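Local coordinates for protein type II restriction enzyme NgoMIV (Neisseria gonorrhoeae, PDB 1FIU) that recognises the double-stranded DNA sequence 5'-GCCGGC-3' as a homotetramer and cleaves it after the first G, with two magnesium ions per subunit, at residues Ala68-Cys73 with Thr138-Val143; Leu103-Ala106 with Gln110-His113. All coordinates share one frame; numbering follows the deposited sequence.

Contact 1 of 2, residues Ala68-Cys73 with Thr138-Val143; sequences AFEAIC and TPDIIV. With MG (magnesium ion), chain N; MG (magnesium ion), chain Q; nucleotides of chain D.
Glu70 of helix 62-81 and Asp140, just before strand 141-145, bring their carboxylates together at the metal centre of this PD-(D/E)XK nuclease fold. Ile141, the next residue, turns its side chain to the same helix, so one short segment gives the contact a dry part and a wet part.

The dry part is compact. Ile141 has CG1 anti to its carbonyl carbon (chi1 -64°) and an extended end, which carries CD1 across to the helix backbone, 3.4 Å from Glu70 O. The same methyl lies 3.9 Å from Cys73 CB, an apolar touch one helical turn onward. Beyond this patch, Ile141 also packs on Val94 and Cys186 of the neighbouring strands, while Phe12 of helix 4-18 touches Cys73.

On the wet side the link runs through water. The side chains of Glu70 and Asp140 cross at about a right angle, yet their carboxylates stack with planes 23° apart, Glu70 OE2 sitting 3.4 Å from Asp140 CG. Glu70, extended beyond CG (chi2 177°), has its OE1 hydrogen-bonded to Gln96 NE2, and water 1 lies between this OE1 and Asp140 O. Its OE2 accepts a 2.6 Å hydrogen bond from water 2, itself a ligand of the chain Q magnesium, which makes Glu70 a second-shell residue here. Asp140 is first-shell to both metals: OD1 binds the chain N magnesium at 2.1 Å, and OD2 the chain Q magnesium at 2.2 Å. The backbone O of Cys186 is a further protein ligand of the chain Q magnesium. The substrate is already cut, and its 5'-phosphate remains: OP2 of DC1 of chain D bridges the ions, 2.3 Å from the chain N magnesium and 2.1 Å from the chain Q magnesium.

Contact 2 of 2, residues Leu103-Ala106 with Gln110-His113; sequences LEIA and QYAH
Ile105 and Tyr111 face each other across a tight reversal of the chain between strand 92-96 and helix 113-121. Their side chains meet at a slant, and the touching is done near the root of the tyrosine: Ile105 CD1 approaches Tyr111 CB to 4.2 Å and comes equally near CG of the ring. The isoleucine reaches this spot with CG1 placed between its backbone N and carbonyl carbon (chi1 56°). Tyr111 begins toward the opposite segment, but the far end of its ring turns off from the 103-106 segment, and its hydroxyl is hydrogen-bonded to Leu205 O.

Beside this pair the two backbones lie close enough for carbonyls to meet CH groups. Ile105 O is 3.5 Å from Tyr111 CB. Ala106 CA makes a CA-H...O contact of 3.5 Å with Tyr111 O, 146° at the hydrogen. A second CA-H...O contact runs from Ala112 CA to Ala106 O, 3.3 Å long and 152° at the hydrogen. The backbones come nearest at these two alanines, with Ala106 CA 4.1 Å from Ala112 CA. Ala106 O also accepts a 2.6 Å hydrogen bond from water 7, which reaches Ala112 O weakly. The 103-106 side is bent into a 3-10 turn by the bond from Ala106 N to Leu103 O.

Around this chain reversal, Leu114 and Thr115 of helix 113-121 pack on Ile105 and Ala106, while Leu180 of strand 179-187 touches Tyr111.

Overall arrangement
Contact 2 is nested within the chain loop that contact 1 closes: the order is 68-73, then 103-106 and 110-113, then 138-143. Their centres lie about 18 Å apart. Contact 1, about 7 Å from the chain centre, joins helix 62-81 to the sheet at strand 141-145, whereas contact 2, about 18 Å from that centre, belongs to the connection between strand 92-96 and helix 113-121. They nevertheless touch directly, Pro139 CD lying 3.6 Å from Ile105 CG2. The connecting loop therefore packs against the residue preceding Asp140, although the side chain of Ile105 remains about 11 Å from a bound magnesium ion.

Contact 1 of 2, residues Ala68-Cys73 with Thr138-Val143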
# COMPACT_ATOMS: atom_id res chain seq x y z
N ALA I 68 10.95 11.52 28.38
CA ALA I 68 12.34 11.91 28.55
C ALA I 68 13.21 11.35 27.44
O ALA I 68 14.13 12.01 26.98
CB ALA I 68 12.86 11.45 29.94
N PHE I 69 12.91 10.13 26.99
CA PHE I 69 13.70 9.51 25.93
C PHE I 69 13.52 10.33 24.64
O PHE I 69 14.47 10.55 23.91
CB PHE I 69 13.27 8.04 25.72
CG PHE I 69 14.13 7.28 24.72
CD1 PHE I 69 15.51 7.17 24.89
CD2 PHE I 69 13.53 6.66 23.61
CE1 PHE I 69 16.29 6.46 23.99
CE2 PHE I 69 14.32 5.94 22.69
CZ PHE I 69 15.70 5.84 22.88
N GLU I 70 12.29 10.79 24.38
CA GLU I 70 12.05 11.60 23.20
C GLU I 70 12.88 12.88 23.28
O GLU I 70 13.54 13.27 22.33
CB GLU I 70 10.57 12.00 23.07
CG GLU I 70 9.61 10.88 22.71
CD GLU I 70 8.16 11.34 22.67
OE1 GLU I 70 7.91 12.56 22.84
OE2 GLU I 70 7.27 10.48 22.45
N ALA I 71 12.82 13.54 24.44
CA ALA I 71 13.54 14.80 24.59
C ALA I 71 15.06 14.65 24.42
O ALA I 71 15.70 15.43 23.71
CB ALA I 71 13.23 15.41 25.97
N ILE I 72 15.63 13.62 25.05
CA ILE I 72 17.06 13.39 24.96
C ILE I 72 17.48 12.98 23.53
O ILE I 72 18.54 13.39 23.06
CB ILE I 72 17.46 12.34 26.02
CG1 ILE I 72 17.28 13.00 27.40
CG2 ILE I 72 18.88 11.88 25.81
CD1 ILE I 72 17.35 12.05 28.60
N CYS I 73 16.64 12.19 22.86
CA CYS I 73 16.93 11.83 21.47
C CYS I 73 16.93 13.09 20.61
O CYS I 73 17.81 13.26 19.75
CB CYS I 73 15.88 10.85 20.94
SG CYS I 73 16.20 9.11 21.43
N THR I 138 1.07 12.32 14.05
CA THR I 138 1.78 13.13 15.04
C THR I 138 3.10 12.45 15.41
O THR I 138 3.15 11.70 16.39
CB THR I 138 0.93 13.28 16.33
OG1 THR I 138 -0.37 13.78 15.99
CG2 THR I 138 1.61 14.24 17.31
N PRO I 139 4.16 12.70 14.64
CA PRO I 139 5.45 12.08 14.95
C PRO I 139 5.95 12.48 16.32
O PRO I 139 5.53 13.51 16.86
CB PRO I 139 6.38 12.57 13.84
CG PRO I 139 5.40 12.91 12.68
CD PRO I 139 4.27 13.56 13.44
N ASP I 140 6.83 11.69 16.92
CA ASP I 140 7.36 12.02 18.24
C ASP I 140 8.31 13.22 18.14
O ASP I 140 8.25 14.14 18.96
CB ASP I 140 8.14 10.82 18.81
CG ASP I 140 7.25 9.65 19.11
OD1 ASP I 140 6.02 9.86 19.17
OD2 ASP I 140 7.79 8.53 19.30
N ILE I 141 9.18 13.17 17.14
CA ILE I 141 10.18 14.21 16.87
C ILE I 141 10.16 14.51 15.39
O ILE I 141 10.05 13.61 14.57
CB ILE I 141 11.62 13.72 17.20
CG1 ILE I 141 11.76 13.43 18.70
CG2 ILE I 141 12.67 14.77 16.78
CD1 ILE I 141 13.05 12.69 19.04
N ILE I 142 10.28 15.78 15.03
CA ILE I 142 10.35 16.10 13.62
C ILE I 142 11.55 16.99 13.36
O ILE I 142 12.02 17.71 14.26
CB ILE I 142 9.08 16.85 13.08
CG1 ILE I 142 8.86 18.17 13.84
CG2 ILE I 142 7.87 15.93 13.11
CD1 ILE I 142 7.64 18.98 13.34
N VAL I 143 12.09 16.87 12.15
CA VAL I 143 13.16 17.75 11.68
C VAL I 143 12.52 18.46 10.50
O VAL I 143 11.88 17.83 9.67
CB VAL I 143 14.41 17.00 11.17
CG1 VAL I 143 15.50 18.01 10.76
CG2 VAL I 143 14.94 16.09 12.28
MG MG N . 4.21 8.73 18.95
MG MG Q . 7.00 6.82 20.40
OP3 DC D 1 2.42 7.24 20.70
P DC D 1 3.73 6.60 21.10
OP1 DC D 1 3.81 5.12 20.79
OP2 DC D 1 4.95 7.38 20.64
O5' DC D 1 3.79 6.68 22.73
C5' DC D 1 4.42 7.77 23.38
C4' DC D 1 4.67 7.44 24.83
O4' DC D 1 3.39 7.47 25.52
C3' DC D 1 5.21 6.04 25.07
O3' DC D 1 6.62 6.04 25.18
C2' DC D 1 4.56 5.59 26.37
C1' DC D 1 3.34 6.46 26.54
N1 DC D 1 2.11 5.65 26.30
C2 DC D 1 1.48 5.07 27.39
O2 DC D 1 1.98 5.20 28.50
N3 DC D 1 0.32 4.37 27.19
C4 DC D 1 -0.17 4.23 25.96
N4 DC D 1 -1.31 3.54 25.82
C5 DC D 1 0.48 4.79 24.82
C6 DC D 1 1.61 5.48 25.03
O HOH W 1 6.26 14.07 20.94
O HOH W 2 7.62 7.91 22.24
O HOH W 3 3.93 9.57 16.80
O HOH W 4 2.27 7.81 18.14
O HOH W 5 3.14 10.28 20.06
O HOH W 6 6.41 4.95 21.30

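Contact 2 of 2, residues Leu103-Ala106 with Gln110-His113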
# COMPACT_ATOMS: atom_id res chain seq x y z
N LEU I 103 -2.63 17.84 13.93
CA LEU I 103 -2.44 18.56 12.67
C LEU I 103 -1.13 19.35 12.64
O LEU I 103 -0.98 20.26 11.83
CB LEU I 103 -3.62 19.49 12.38
CG LEU I 103 -4.94 18.84 11.93
CD1 LEU I 103 -5.93 19.95 11.54
CD2 LEU I 103 -4.70 17.90 10.74
N GLU I 104 -0.20 19.03 13.54
CA GLU I 104 1.10 19.70 13.54
C GLU I 104 1.75 19.45 12.17
O GLU I 104 2.35 20.35 11.60
CB GLU I 104 2.00 19.15 14.65
CG GLU I 104 3.51 19.50 14.55
CD GLU I 104 3.82 20.97 14.78
OE1 GLU I 104 2.99 21.68 15.40
OE2 GLU I 104 4.91 21.43 14.36
N ILE I 105 1.61 18.23 11.65
CA ILE I 105 2.22 17.95 10.35
C ILE I 105 1.63 18.76 9.21
O ILE I 105 2.28 18.91 8.18
CB ILE I 105 2.16 16.46 9.88
CG1 ILE I 105 0.72 15.97 9.85
CG2 ILE I 105 3.08 15.59 10.72
CD1 ILE I 105 0.57 14.69 9.08
N ALA I 106 0.41 19.28 9.39
CA ALA I 106 -0.19 20.09 8.32
C ALA I 106 0.45 21.47 8.25
O ALA I 106 0.11 22.27 7.36
CB ALA I 106 -1.71 20.22 8.50
N GLN I 110 4.45 19.21 2.55
CA GLN I 110 3.95 17.98 1.98
C GLN I 110 2.64 17.49 2.54
O GLN I 110 2.02 16.62 1.94
CB GLN I 110 4.98 16.85 2.12
CG GLN I 110 6.38 17.23 1.67
CD GLN I 110 7.26 17.54 2.85
OE1 GLN I 110 7.01 18.49 3.61
NE2 GLN I 110 8.28 16.70 3.04
N TYR I 111 2.19 18.04 3.67
CA TYR I 111 0.94 17.59 4.28
C TYR I 111 -0.04 18.73 4.62
O TYR I 111 -1.03 18.51 5.33
CB TYR I 111 1.26 16.81 5.57
CG TYR I 111 2.17 15.61 5.32
CD1 TYR I 111 3.55 15.72 5.49
CD2 TYR I 111 1.66 14.43 4.79
CE1 TYR I 111 4.41 14.66 5.14
CE2 TYR I 111 2.51 13.36 4.42
CZ TYR I 111 3.87 13.49 4.60
OH TYR I 111 4.72 12.49 4.20
N ALA I 112 0.22 19.91 4.08
CA ALA I 112 -0.64 21.07 4.38
C ALA I 112 -2.10 20.86 3.99
O ALA I 112 -2.99 21.45 4.60
CB ALA I 112 -0.08 22.30 3.69
N HIS I 113 -2.36 20.04 2.98
CA HIS I 113 -3.74 19.79 2.56
C HIS I 113 -4.59 19.03 3.58
O HIS I 113 -5.80 18.97 3.43
CB HIS I 113 -3.78 19.00 1.24
CG HIS I 113 -3.02 17.71 1.29
ND1 HIS I 113 -1.64 17.69 1.41
CD2 HIS I 113 -3.42 16.42 1.23
CE1 HIS I 113 -1.23 16.43 1.42
NE2 HIS I 113 -2.28 15.65 1.31
O HOH W 7 -2.07 23.63 6.92